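Local atomic coordinates of CofB (Escherichia coli, PDB entry 5AX6), a protein that serves as a minor pilin of the type IVb pilus CFA/III in enterotoxigenic Escherichia coli, forming a homotrimer that probably takes part in pilus assembly. Residues V461-P464 and L465-T468; I371-V374 and T375-K378; V446-G450 and S451-I455; S424-A427 and G428-N431. One frame throughout, in Å; residues are numbered along the deposited sequence.

All four contacts are local turns within the C-terminal domain, and only two of them touch. Interactions 1 and 3 sit on the same strand, 452-463: interaction 3 is the hairpin joining it to strand 438-448, and interaction 1, whose nearest atoms are about 17 Å away, is the turn leading on to strand 468-473. Their backbones pair strand to strand, and aromatic rings lie beside them. Interactions 2 and 4 are loop turns held by carbonyls, side-chain polar groups and water. Interactions 1, 3 and 4 are partly buried; interaction 2 is a surface contact, yet Val374 packs on Asn447 of interaction 3. Interactions 2, 3 and 4 all meet neighbouring subunits, as does Phe462 of interaction 1.

Interaction 1: V461-P464 and L465-T468; sequences VFDP and LTNT
Phe462 and Asp463 close against Asn467 and Thr468 in a beta hairpin carrying a G1 beta bulge, the turn between strands 452-463 and 468-473. From CB of Phe462, the first torsion sets CG opposite the backbone N (chi1 178°), and the ring lies obliquely against the returning chain. CD1 reaches Thr468 O at 3.6 Å, CE1 comes to Asn467 C at 3.6 Å, and CZ, at the tip, rests on Asn467 CA. The ring and the Asn467 amide lie side by side, their planes 51° apart, while the same ring meets that of Tyr438 of the second subunit. With an alanine here, the backbone of Asn467 and Thr468 would probably lose its cover and Tyr438 of the second subunit its aromatic partner. Asn467 takes left-handed backbone angles, as the first bulge residue usually does, so both it and Thr468 face Asp463. The bond from Asp463 N to Thr468 O is short, 2.8 Å, and almost straight at 173°. In return Thr468 N donates to Asp463 O at 3.1 Å, a carbonyl that also takes a weak bond from Thr466 N. Asp463 OD1 reaches forward to Leu465 N at 3.0 Å, a weak bond with the pattern of an Asx turn. Near the carboxylate of Asp463, OG1 of Thr466 and OG1 of Thr468 share a hydrogen bond of 2.9 Å.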
ATOM      1  N   VAL A 461      42.693  21.757  38.740  1.00 26.53           N
ATOM      2  CA  VAL A 461      43.195  23.065  38.336  1.00 24.62           C
ATOM      3  C   VAL A 461      44.329  23.511  39.262  1.00 30.27           C
ATOM      4  O   VAL A 461      44.230  23.371  40.478  1.00 27.37           O
ATOM      5  CB  VAL A 461      42.063  24.121  38.347  1.00 23.88           C
ATOM      6  CG1 VAL A 461      42.626  25.539  38.203  1.00 23.21           C
ATOM      7  CG2 VAL A 461      41.032  23.822  37.235  1.00 23.11           C
ATOM      8  N   PHE A 462      45.408  24.020  38.680  1.00 25.22           N
ATOM      9  CA  PHE A 462      46.464  24.637  39.473  1.00 29.87           C
ATOM     10  C   PHE A 462      46.376  26.148  39.370  1.00 28.87           C
ATOM     11  O   PHE A 462      46.354  26.694  38.274  1.00 28.84           O
ATOM     12  CB  PHE A 462      47.850  24.171  39.026  1.00 24.87           C
ATOM     13  CG  PHE A 462      48.977  24.833  39.787  1.00 30.68           C
ATOM     14  CD1 PHE A 462      49.253  24.463  41.094  1.00 35.29           C
ATOM     15  CD2 PHE A 462      49.736  25.835  39.203  1.00 31.89           C
ATOM     16  CE1 PHE A 462      50.281  25.076  41.801  1.00 38.69           C
ATOM     17  CE2 PHE A 462      50.767  26.448  39.901  1.00 34.99           C
ATOM     18  CZ  PHE A 462      51.036  26.070  41.202  1.00 38.16           C
ATOM     19  N   ASP A 463      46.326  26.819  40.515  1.00 31.38           N
ATOM     20  CA  ASP A 463      46.282  28.274  40.555  1.00 32.64           C
ATOM     21  C   ASP A 463      47.702  28.812  40.733  1.00 36.80           C
ATOM     22  O   ASP A 463      48.263  28.726  41.820  1.00 35.74           O
ATOM     23  CB  ASP A 463      45.372  28.756  41.692  1.00 28.69           C
ATOM     24  CG  ASP A 463      45.130  30.263  41.665  1.00 37.46           C
ATOM     25  OD1 ASP A 463      45.911  31.003  41.027  1.00 39.40           O
ATOM     26  OD2 ASP A 463      44.143  30.708  42.290  1.00 39.46           O
ATOM     27  N   PRO A 464      48.286  29.371  39.662  1.00 34.42           N
ATOM     28  CA  PRO A 464      49.681  29.840  39.710  1.00 39.00           C
ATOM     29  C   PRO A 464      49.858  31.099  40.562  1.00 42.08           C
ATOM     30  O   PRO A 464      50.946  31.329  41.089  1.00 39.69           O
ATOM     31  CB  PRO A 464      50.013  30.115  38.239  1.00 35.53           C
ATOM     32  CG  PRO A 464      48.693  30.366  37.589  1.00 37.83           C
ATOM     33  CD  PRO A 464      47.685  29.529  38.327  1.00 33.55           C
ATOM     34  N   LEU A 465      48.796  31.885  40.701  1.00 40.09           N
ATOM     35  CA  LEU A 465      48.823  33.099  41.513  1.00 45.51           C
ATOM     36  C   LEU A 465      49.057  32.797  42.993  1.00 48.45           C
ATOM     37  O   LEU A 465      49.769  33.531  43.678  1.00 48.48           O
ATOM     38  CB  LEU A 465      47.515  33.881  41.347  1.00 41.05           C
ATOM     39  CG  LEU A 465      47.576  35.103  40.428  1.00 50.31           C
ATOM     40  CD1 LEU A 465      48.395  34.803  39.180  1.00 48.99           C
ATOM     41  CD2 LEU A 465      46.175  35.568  40.056  1.00 49.68           C
ATOM     42  N   THR A 466      48.456  31.719  43.482  1.00 45.96           N
ATOM     43  CA  THR A 466      48.567  31.372  44.895  1.00 44.33           C
ATOM     44  C   THR A 466      49.301  30.051  45.088  1.00 42.23           C
ATOM     45  O   THR A 466      49.452  29.579  46.213  1.00 43.74           O
ATOM     46  CB  THR A 466      47.182  31.286  45.561  1.00 41.56           C
ATOM     47  OG1 THR A 466      46.435  30.207  44.980  1.00 42.09           O
ATOM     48  CG2 THR A 466      46.422  32.593  45.366  1.00 43.85           C
ATOM     49  N   ASN A 467      49.760  29.464  43.986  1.00 37.40           N
ATOM     50  CA  ASN A 467      50.443  28.173  44.028  1.00 43.36           C
ATOM     51  C   ASN A 467      49.613  27.108  44.741  1.00 38.63           C
ATOM     52  O   ASN A 467      50.121  26.362  45.573  1.00 38.48           O
ATOM     53  CB  ASN A 467      51.809  28.311  44.702  1.00 42.15           C
ATOM     54  CG  ASN A 467      52.925  28.544  43.708  1.00 48.94           C
ATOM     55  OD1 ASN A 467      52.709  29.100  42.630  1.00 52.41           O
ATOM     56  ND2 ASN A 467      54.127  28.107  44.060  1.00 60.75           N
ATOM     57  N   THR A 468      48.333  27.041  44.400  1.00 33.56           N
ATOM     58  CA  THR A 468      47.405  26.151  45.084  1.00 34.48           C
ATOM     59  C   THR A 468      46.771  25.179  44.097  1.00 39.96           C
ATOM     60  O   THR A 468      46.383  25.570  42.997  1.00 31.21           O
ATOM     61  CB  THR A 468      46.300  26.953  45.812  1.00 42.86           C
ATOM     62  OG1 THR A 468      46.904  27.902  46.702  1.00 41.83           O
ATOM     63  CG2 THR A 468      45.379  26.024  46.596  1.00 42.25           C
TER

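Interaction 2: I371-V374 and T375-K378; sequences IGNV and TSEK
Asn373 O is the backbone acceptor on which the residues after it converge. Ser376 N gives it a fairly straight bond of 3.1 Å (161°), coming in from above the carbonyl plane, and Glu377 N adds a weak one from the next position along. The side chain of Glu377 folds back beside this carbonyl, its CG only 3.2 Å from Asn373 O, and then runs on extended, so that OE2 arrives near the N-H of Asn373, a weak bond of 3.4 Å.

Among side-chain polar contacts, Asn373 OD1 is the hub. Asn373 CG stands anti to the backbone N (chi1 -180°), bringing OD1 to Thr375, whose hydroxyl OG1 donates weakly to it at 3.2 Å. A water donates to the same oxygen at 2.8 Å and accepts a weak bond from Thr375 N. The other branch, ND2, lies against Ser376 CB at 3.3 Å.

Charge enters through Glu377. OE2 also bonds to the hydroxyl of Tyr370 and forms a salt bridge with Arg430 of the second subunit, against which Val374 packs as well. A glutamine in place of Glu377 would probably leave that arginine without its countercharge and weaken the tie between subunits. On the same chain, Val374 and Thr375 settle on strands 438-448 and 452-463. Backbone angles at Val374 and Thr375, with the Ser376 N to Asn373 O bond, make a type I beta turn.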
ATOM      1  N   ILE A 371      34.738  10.670  48.627  1.00 32.76           N
ATOM      2  CA  ILE A 371      34.083   9.620  47.850  1.00 33.48           C
ATOM      3  C   ILE A 371      32.863  10.211  47.144  1.00 39.24           C
ATOM      4  O   ILE A 371      32.085  10.943  47.755  1.00 42.28           O
ATOM      5  CB  ILE A 371      33.636   8.436  48.739  1.00 36.07           C
ATOM      6  CG1 ILE A 371      34.808   7.895  49.564  1.00 43.27           C
ATOM      7  CG2 ILE A 371      33.011   7.341  47.897  1.00 42.76           C
ATOM      8  CD1 ILE A 371      34.387   6.962  50.687  1.00 33.29           C
ATOM      9  N   GLY A 372      32.690   9.901  45.865  1.00 41.53           N
ATOM     10  CA  GLY A 372      31.584  10.462  45.102  1.00 42.14           C
ATOM     11  C   GLY A 372      30.219   9.900  45.469  1.00 34.16           C
ATOM     12  O   GLY A 372      30.055   8.690  45.630  1.00 43.41           O
ATOM     13  N   ASN A 373      29.246  10.789  45.642  1.00 29.35           N
ATOM     14  CA  ASN A 373      27.858  10.393  45.822  1.00 28.88           C
ATOM     15  C   ASN A 373      27.073  10.962  44.646  1.00 25.19           C
ATOM     16  O   ASN A 373      26.436  12.008  44.760  1.00 23.76           O
ATOM     17  CB  ASN A 373      27.301  10.890  47.154  1.00 23.50           C
ATOM     18  CG  ASN A 373      25.847  10.481  47.374  1.00 34.80           C
ATOM     19  OD1 ASN A 373      25.309   9.638  46.655  1.00 34.56           O
ATOM     20  ND2 ASN A 373      25.209  11.086  48.366  1.00 34.65           N
ATOM     21  N   VAL A 374      27.150  10.280  43.510  1.00 22.98           N
ATOM     22  CA  VAL A 374      26.686  10.876  42.259  1.00 24.15           C
ATOM     23  C   VAL A 374      25.178  11.077  42.218  1.00 26.34           C
ATOM     24  O   VAL A 374      24.699  11.917  41.457  1.00 24.64           O
ATOM     25  CB  VAL A 374      27.111  10.033  41.034  1.00 18.71           C
ATOM     26  CG1 VAL A 374      28.633   9.884  40.999  1.00 22.57           C
ATOM     27  CG2 VAL A 374      26.412   8.662  41.035  1.00 23.80           C
ATOM     28  N   THR A 375      24.423  10.325  43.021  1.00 22.89           N
ATOM     29  CA  THR A 375      22.968  10.443  42.982  1.00 26.15           C
ATOM     30  C   THR A 375      22.485  11.711  43.672  1.00 30.56           C
ATOM     31  O   THR A 375      21.315  12.087  43.541  1.00 29.69           O
ATOM     32  CB  THR A 375      22.254   9.238  43.651  1.00 28.88           C
ATOM     33  OG1 THR A 375      22.622   9.168  45.034  1.00 34.40           O
ATOM     34  CG2 THR A 375      22.603   7.938  42.955  1.00 28.08           C
ATOM     35  N   SER A 376      23.384  12.370  44.401  1.00 26.79           N
ATOM     36  CA  SER A 376      22.980  13.447  45.298  1.00 29.63           C
ATOM     37  C   SER A 376      23.870  14.678  45.258  1.00 32.38           C
ATOM     38  O   SER A 376      23.561  15.682  45.898  1.00 30.19           O
ATOM     39  CB  SER A 376      22.931  12.929  46.743  1.00 34.94           C
ATOM     40  OG  SER A 376      21.616  12.593  47.116  1.00 31.88           O
ATOM     41  N   GLU A 377      24.976  14.602  44.525  1.00 27.20           N
ATOM     42  CA  GLU A 377      25.934  15.709  44.498  1.00 26.23           C
ATOM     43  C   GLU A 377      25.355  16.980  43.902  1.00 30.58           C
ATOM     44  O   GLU A 377      24.661  16.949  42.889  1.00 27.36           O
ATOM     45  CB  GLU A 377      27.183  15.321  43.711  1.00 28.81           C
ATOM     46  CG  GLU A 377      28.241  14.602  44.550  1.00 30.71           C
ATOM     47  CD  GLU A 377      29.336  13.995  43.695  1.00 32.49           C
ATOM     48  OE1 GLU A 377      29.113  13.825  42.476  1.00 27.12           O
ATOM     49  OE2 GLU A 377      30.418  13.688  44.239  1.00 32.48           O
ATOM     50  N   LYS A 378      25.656  18.099  44.542  1.00 25.48           N
ATOM     51  CA  LYS A 378      25.256  19.396  44.026  1.00 30.32           C
ATOM     52  C   LYS A 378      25.901  19.645  42.670  1.00 26.21           C
ATOM     53  O   LYS A 378      27.071  19.307  42.454  1.00 26.01           O
ATOM     54  CB  LYS A 378      25.635  20.515  44.996  1.00 31.92           C
ATOM     55  CG  LYS A 378      24.847  20.494  46.301  1.00 39.55           C
ATOM     56  CD  LYS A 378      24.775  21.878  46.939  1.00 46.82           C
ATOM     57  CE  LYS A 378      23.679  22.721  46.305  1.00 51.60           C
ATOM     58  NZ  LYS A 378      22.339  22.101  46.504  1.00 55.89           N
TER
HETATM   59  O   HOH W   1      25.788   7.668  44.769  1.00 22.96           O

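Interaction 3: V446-G450 and S451-I455; sequences VNQSG and SKWYI
Ser449 OG is gripped by two backbone N-H groups, Lys452 N at 2.9 Å and Ser451 N at 3.2 Å. The hydroxyl oxygen lies between its own backbone N and carbonyl carbon and faces back into the turn, giving an ST turn. Ser449 N meanwhile donates to Lys452 O. Beyond this end, Asn447 and Tyr454 form a hydrogen-bonded antiparallel pair: Tyr454 N reaches Asn447 O at 2.7 Å, nearly straight (177°), and Asn447 N returns a bond to Tyr454 O.

The face bearing Val446, Gln448, Trp453 and Ile455 is built round the indole. Val446 CG1 touches Trp453 CE3 at 3.7 Å. The extended Gln448 runs alongside the ring, its amide plane 31° from the indole and its CD 3.9 Å from Trp453 CZ3. Val446 CG2 packs against Ile455 CG1 at 4.0 Å. Trp453 NE1 is tied to Gln386 OE1, and Leu401 of strand 398-409 backs the cluster; Leu426 of the second subunit packs on Val446. Strands 438-448 and 452-463, antiparallel here with axes 158° apart, thus form a tight beta hairpin turned at Gly450 and Ser451.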
ATOM      1  N   VAL A 446      29.325   8.907  34.031  1.00 16.43           N
ATOM      2  CA  VAL A 446      27.907   8.737  33.788  1.00 15.61           C
ATOM      3  C   VAL A 446      27.448   7.490  34.501  1.00 15.57           C
ATOM      4  O   VAL A 446      28.027   6.419  34.308  1.00 18.65           O
ATOM      5  CB  VAL A 446      27.593   8.624  32.274  1.00 17.19           C
ATOM      6  CG1 VAL A 446      26.136   8.201  32.050  1.00 15.07           C
ATOM      7  CG2 VAL A 446      27.909   9.965  31.571  1.00 18.96           C
ATOM      8  N   ASN A 447      26.398   7.641  35.296  1.00 18.42           N
ATOM      9  CA  ASN A 447      25.784   6.542  36.021  1.00 19.02           C
ATOM     10  C   ASN A 447      24.280   6.543  35.803  1.00 19.07           C
ATOM     11  O   ASN A 447      23.724   7.534  35.343  1.00 18.92           O
ATOM     12  CB  ASN A 447      26.098   6.643  37.516  1.00 17.72           C
ATOM     13  CG  ASN A 447      27.590   6.666  37.786  1.00 20.30           C
ATOM     14  OD1 ASN A 447      28.174   7.723  38.066  1.00 19.89           O
ATOM     15  ND2 ASN A 447      28.220   5.505  37.673  1.00 17.50           N
ATOM     16  N   GLN A 448      23.630   5.440  36.149  1.00 20.06           N
ATOM     17  CA  GLN A 448      22.194   5.316  35.953  1.00 25.22           C
ATOM     18  C   GLN A 448      21.542   4.497  37.068  1.00 24.96           C
ATOM     19  O   GLN A 448      22.132   3.538  37.574  1.00 23.22           O
ATOM     20  CB  GLN A 448      21.900   4.661  34.596  1.00 21.48           C
ATOM     21  CG  GLN A 448      22.296   3.195  34.548  1.00 28.70           C
ATOM     22  CD  GLN A 448      22.382   2.627  33.138  1.00 35.65           C
ATOM     23  OE1 GLN A 448      23.445   2.166  32.708  1.00 41.74           O
ATOM     24  NE2 GLN A 448      21.264   2.615  32.437  1.00 25.11           N
ATOM     25  N   SER A 449      20.329   4.890  37.438  1.00 23.97           N
ATOM     26  CA  SER A 449      19.424   4.016  38.178  1.00 26.03           C
ATOM     27  C   SER A 449      18.449   3.446  37.164  1.00 36.12           C
ATOM     28  O   SER A 449      18.631   3.622  35.962  1.00 28.49           O
ATOM     29  CB  SER A 449      18.671   4.777  39.265  1.00 27.64           C
ATOM     30  OG  SER A 449      17.866   5.796  38.698  1.00 27.90           O
ATOM     31  N   GLY A 450      17.405   2.784  37.638  1.00 35.00           N
ATOM     32  CA  GLY A 450      16.365   2.322  36.741  1.00 37.48           C
ATOM     33  C   GLY A 450      15.674   3.481  36.040  1.00 34.00           C
ATOM     34  O   GLY A 450      15.195   3.329  34.916  1.00 39.04           O
ATOM     35  N   SER A 451      15.635   4.645  36.684  1.00 27.22           N
ATOM     36  CA  SER A 451      14.859   5.769  36.147  1.00 34.22           C
ATOM     37  C   SER A 451      15.634   7.068  35.865  1.00 26.51           C
ATOM     38  O   SER A 451      15.129   7.938  35.156  1.00 21.45           O
ATOM     39  CB  SER A 451      13.695   6.084  37.100  1.00 35.02           C
ATOM     40  OG  SER A 451      14.180   6.547  38.344  1.00 41.05           O
ATOM     41  N   LYS A 452      16.845   7.214  36.400  1.00 24.50           N
ATOM     42  CA  LYS A 452      17.592   8.457  36.211  1.00 24.10           C
ATOM     43  C   LYS A 452      18.991   8.238  35.625  1.00 24.82           C
ATOM     44  O   LYS A 452      19.627   7.220  35.888  1.00 23.64           O
ATOM     45  CB  LYS A 452      17.735   9.220  37.535  1.00 29.65           C
ATOM     46  CG  LYS A 452      16.421   9.567  38.229  1.00 32.08           C
ATOM     47  CD  LYS A 452      15.653  10.653  37.472  1.00 29.95           C
ATOM     48  CE  LYS A 452      14.452  11.149  38.276  1.00 35.78           C
ATOM     49  NZ  LYS A 452      13.821  12.365  37.666  1.00 32.28           N
ATOM     50  N   TRP A 453      19.448   9.207  34.831  1.00 20.21           N
ATOM     51  CA  TRP A 453      20.863   9.339  34.470  1.00 20.79           C
ATOM     52  C   TRP A 453      21.525  10.352  35.375  1.00 18.94           C
ATOM     53  O   TRP A 453      20.978  11.427  35.590  1.00 22.96           O
ATOM     54  CB  TRP A 453      21.065   9.832  33.029  1.00 16.26           C
ATOM     55  CG  TRP A 453      20.715   8.889  31.914  1.00 16.85           C
ATOM     56  CD1 TRP A 453      19.663   9.008  31.060  1.00 19.57           C
ATOM     57  CD2 TRP A 453      21.443   7.729  31.497  1.00 21.48           C
ATOM     58  NE1 TRP A 453      19.670   7.983  30.152  1.00 19.78           N
ATOM     59  CE2 TRP A 453      20.761   7.184  30.391  1.00 20.37           C
ATOM     60  CE3 TRP A 453      22.616   7.100  31.942  1.00 16.51           C
ATOM     61  CZ2 TRP A 453      21.195   6.035  29.728  1.00 18.17           C
ATOM     62  CZ3 TRP A 453      23.040   5.954  31.296  1.00 18.13           C
ATOM     63  CH2 TRP A 453      22.332   5.428  30.195  1.00 17.63           C
ATOM     64  N   TYR A 454      22.722  10.040  35.863  1.00 20.44           N
ATOM     65  CA  TYR A 454      23.495  11.006  36.632  1.00 18.45           C
ATOM     66  C   TYR A 454      24.809  11.308  35.953  1.00 18.10           C
ATOM     67  O   TYR A 454      25.600  10.405  35.724  1.00 21.47           O
ATOM     68  CB  TYR A 454      23.775  10.491  38.041  1.00 19.75           C
ATOM     69  CG  TYR A 454      22.530  10.090  38.792  1.00 21.23           C
ATOM     70  CD1 TYR A 454      21.780  11.034  39.484  1.00 24.43           C
ATOM     71  CD2 TYR A 454      22.108   8.771  38.804  1.00 25.95           C
ATOM     72  CE1 TYR A 454      20.628  10.659  40.179  1.00 23.16           C
ATOM     73  CE2 TYR A 454      20.964   8.392  39.496  1.00 30.47           C
ATOM     74  CZ  TYR A 454      20.237   9.343  40.179  1.00 28.42           C
ATOM     75  OH  TYR A 454      19.110   8.960  40.870  1.00 29.70           O
ATOM     76  N   ILE A 455      25.044  12.579  35.646  1.00 17.21           N
ATOM     77  CA  ILE A 455      26.292  12.970  35.019  1.00 19.79           C
ATOM     78  C   ILE A 455      27.023  13.893  35.967  1.00 16.77           C
ATOM     79  O   ILE A 455      26.478  14.914  36.397  1.00 19.80           O
ATOM     80  CB  ILE A 455      26.090  13.674  33.654  1.00 17.86           C
ATOM     81  CG1 ILE A 455      25.285  12.785  32.695  1.00 22.01           C
ATOM     82  CG2 ILE A 455      27.440  13.949  33.016  1.00 17.75           C
ATOM     83  CD1 ILE A 455      23.808  13.127  32.588  1.00 31.08           C
TER
HETATM   84  O   HOH W   2      27.879  10.313  37.648  1.00 22.76           O

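Interaction 4: S424-A427 and G428-N431; sequences SSLA and GNRN
Leu426 lays CD1 obliquely against the amide group of Asn429. With chi1 at 177° CG of Leu426 stands opposite the backbone N, and the branch CD1 reaches the amide although CB points away. Asn429 CG lies 3.7 Å from Ser425 O, and its CB is 4.1 Å from Leu426 O, so the side chain lies against the carbonyls of Ser425 and Leu426.

The first bend is closed by Gly428 N, which donates to Ser425 O at 2.9 Å, with an angle of 155° at the hydrogen. Gly428 then starts a second bend, in which Asn431 N bonds to Gly428 O at 3.1 Å. Gly428 has no side chain, and the Asn431 amide occupies the side from which one would start. A water spans the two bends, donating to Ala427 O at 2.7 Å and, more loosely, to Asn431 OD1 at 3.3 Å.

Several groups of the loop bond to the third subunit. Ala427 O accepts a bond from Asn447 ND2 of the third subunit, Ala427 N donates to Thr492 OG1 of that same subunit, and Arg430 N donates to Gln445 OE1 of the third subunit. Two turns in succession, the second a type I beta turn from Gly428 to Asn431, thus shape a loop between strands 398-409 and 438-448 that docks on the neighbouring subunit of the trimer.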
ATOM      1  N   SER A 424      26.874  27.993  31.004  1.00 18.31           N
ATOM      2  CA  SER A 424      25.503  27.511  31.058  1.00 20.49           C
ATOM      3  C   SER A 424      24.726  27.822  29.770  1.00 24.26           C
ATOM      4  O   SER A 424      23.765  27.124  29.446  1.00 21.93           O
ATOM      5  CB  SER A 424      24.777  28.098  32.279  1.00 27.36           C
ATOM      6  OG  SER A 424      24.636  29.500  32.165  1.00 30.98           O
ATOM      7  N   SER A 425      25.142  28.858  29.039  1.00 25.00           N
ATOM      8  CA  SER A 425      24.498  29.217  27.770  1.00 24.85           C
ATOM      9  C   SER A 425      25.503  29.252  26.637  1.00 19.72           C
ATOM     10  O   SER A 425      26.402  30.086  26.620  1.00 19.40           O
ATOM     11  CB  SER A 425      23.797  30.570  27.874  1.00 34.92           C
ATOM     12  OG  SER A 425      22.828  30.542  28.907  1.00 39.50           O
ATOM     13  N   LEU A 426      25.338  28.334  25.691  1.00 19.03           N
ATOM     14  CA  LEU A 426      26.288  28.172  24.597  1.00 19.83           C
ATOM     15  C   LEU A 426      26.517  29.471  23.806  1.00 16.18           C
ATOM     16  O   LEU A 426      27.617  29.724  23.321  1.00 18.46           O
ATOM     17  CB  LEU A 426      25.789  27.065  23.660  1.00 20.73           C
ATOM     18  CG  LEU A 426      26.593  26.775  22.390  1.00 17.88           C
ATOM     19  CD1 LEU A 426      28.044  26.397  22.726  1.00 17.76           C
ATOM     20  CD2 LEU A 426      25.878  25.686  21.580  1.00 15.40           C
ATOM     21  N   ALA A 427      25.482  30.296  23.684  1.00 20.76           N
ATOM     22  CA  ALA A 427      25.600  31.530  22.903  1.00 22.69           C
ATOM     23  C   ALA A 427      26.404  32.612  23.629  1.00 22.38           C
ATOM     24  O   ALA A 427      26.809  33.609  23.018  1.00 21.13           O
ATOM     25  CB  ALA A 427      24.212  32.066  22.533  1.00 20.56           C
ATOM     26  N   GLY A 428      26.656  32.414  24.917  1.00 20.69           N
ATOM     27  CA  GLY A 428      27.421  33.394  25.676  1.00 22.20           C
ATOM     28  C   GLY A 428      28.650  32.874  26.400  1.00 24.01           C
ATOM     29  O   GLY A 428      29.089  33.483  27.384  1.00 22.93           O
ATOM     30  N   ASN A 429      29.237  31.778  25.910  1.00 19.27           N
ATOM     31  CA  ASN A 429      30.364  31.151  26.608  1.00 22.46           C
ATOM     32  C   ASN A 429      31.610  32.045  26.730  1.00 23.30           C
ATOM     33  O   ASN A 429      32.377  31.916  27.675  1.00 22.97           O
ATOM     34  CB  ASN A 429      30.755  29.827  25.924  1.00 20.41           C
ATOM     35  CG  ASN A 429      29.828  28.663  26.315  1.00 22.45           C
ATOM     36  OD1 ASN A 429      29.010  28.787  27.228  1.00 21.36           O
ATOM     37  ND2 ASN A 429      29.973  27.522  25.630  1.00 20.46           N
ATOM     38  N   ARG A 430      31.826  32.937  25.775  1.00 19.54           N
ATOM     39  CA  ARG A 430      33.021  33.781  25.808  1.00 26.08           C
ATOM     40  C   ARG A 430      32.810  35.059  26.619  1.00 29.90           C
ATOM     41  O   ARG A 430      33.725  35.868  26.758  1.00 39.19           O
ATOM     42  CB  ARG A 430      33.449  34.169  24.392  1.00 24.84           C
ATOM     43  CG  ARG A 430      34.038  33.051  23.557  1.00 24.00           C
ATOM     44  CD  ARG A 430      34.100  33.482  22.111  1.00 27.34           C
ATOM     45  NE  ARG A 430      34.936  34.667  21.951  1.00 27.50           N
ATOM     46  CZ  ARG A 430      35.157  35.269  20.792  1.00 28.13           C
ATOM     47  NH1 ARG A 430      34.591  34.802  19.688  1.00 22.46           N
ATOM     48  NH2 ARG A 430      35.940  36.338  20.737  1.00 25.41           N
ATOM     49  N   ASN A 431      31.607  35.248  27.139  1.00 27.03           N
ATOM     50  CA  ASN A 431      31.225  36.540  27.705  1.00 42.42           C
ATOM     51  C   ASN A 431      31.967  36.893  28.994  1.00 51.87           C
ATOM     52  O   ASN A 431      32.294  38.058  29.226  1.00 50.73           O
ATOM     53  CB  ASN A 431      29.716  36.580  27.929  1.00 41.02           C
ATOM     54  CG  ASN A 431      28.940  36.646  26.620  1.00 46.90           C
ATOM     55  OD1 ASN A 431      29.505  36.444  25.534  1.00 44.35           O
ATOM     56  ND2 ASN A 431      27.644  36.931  26.712  1.00 48.15           N
TER
HETATM   57  O   HOH W   3      27.040  36.312  23.367  1.00 35.64           O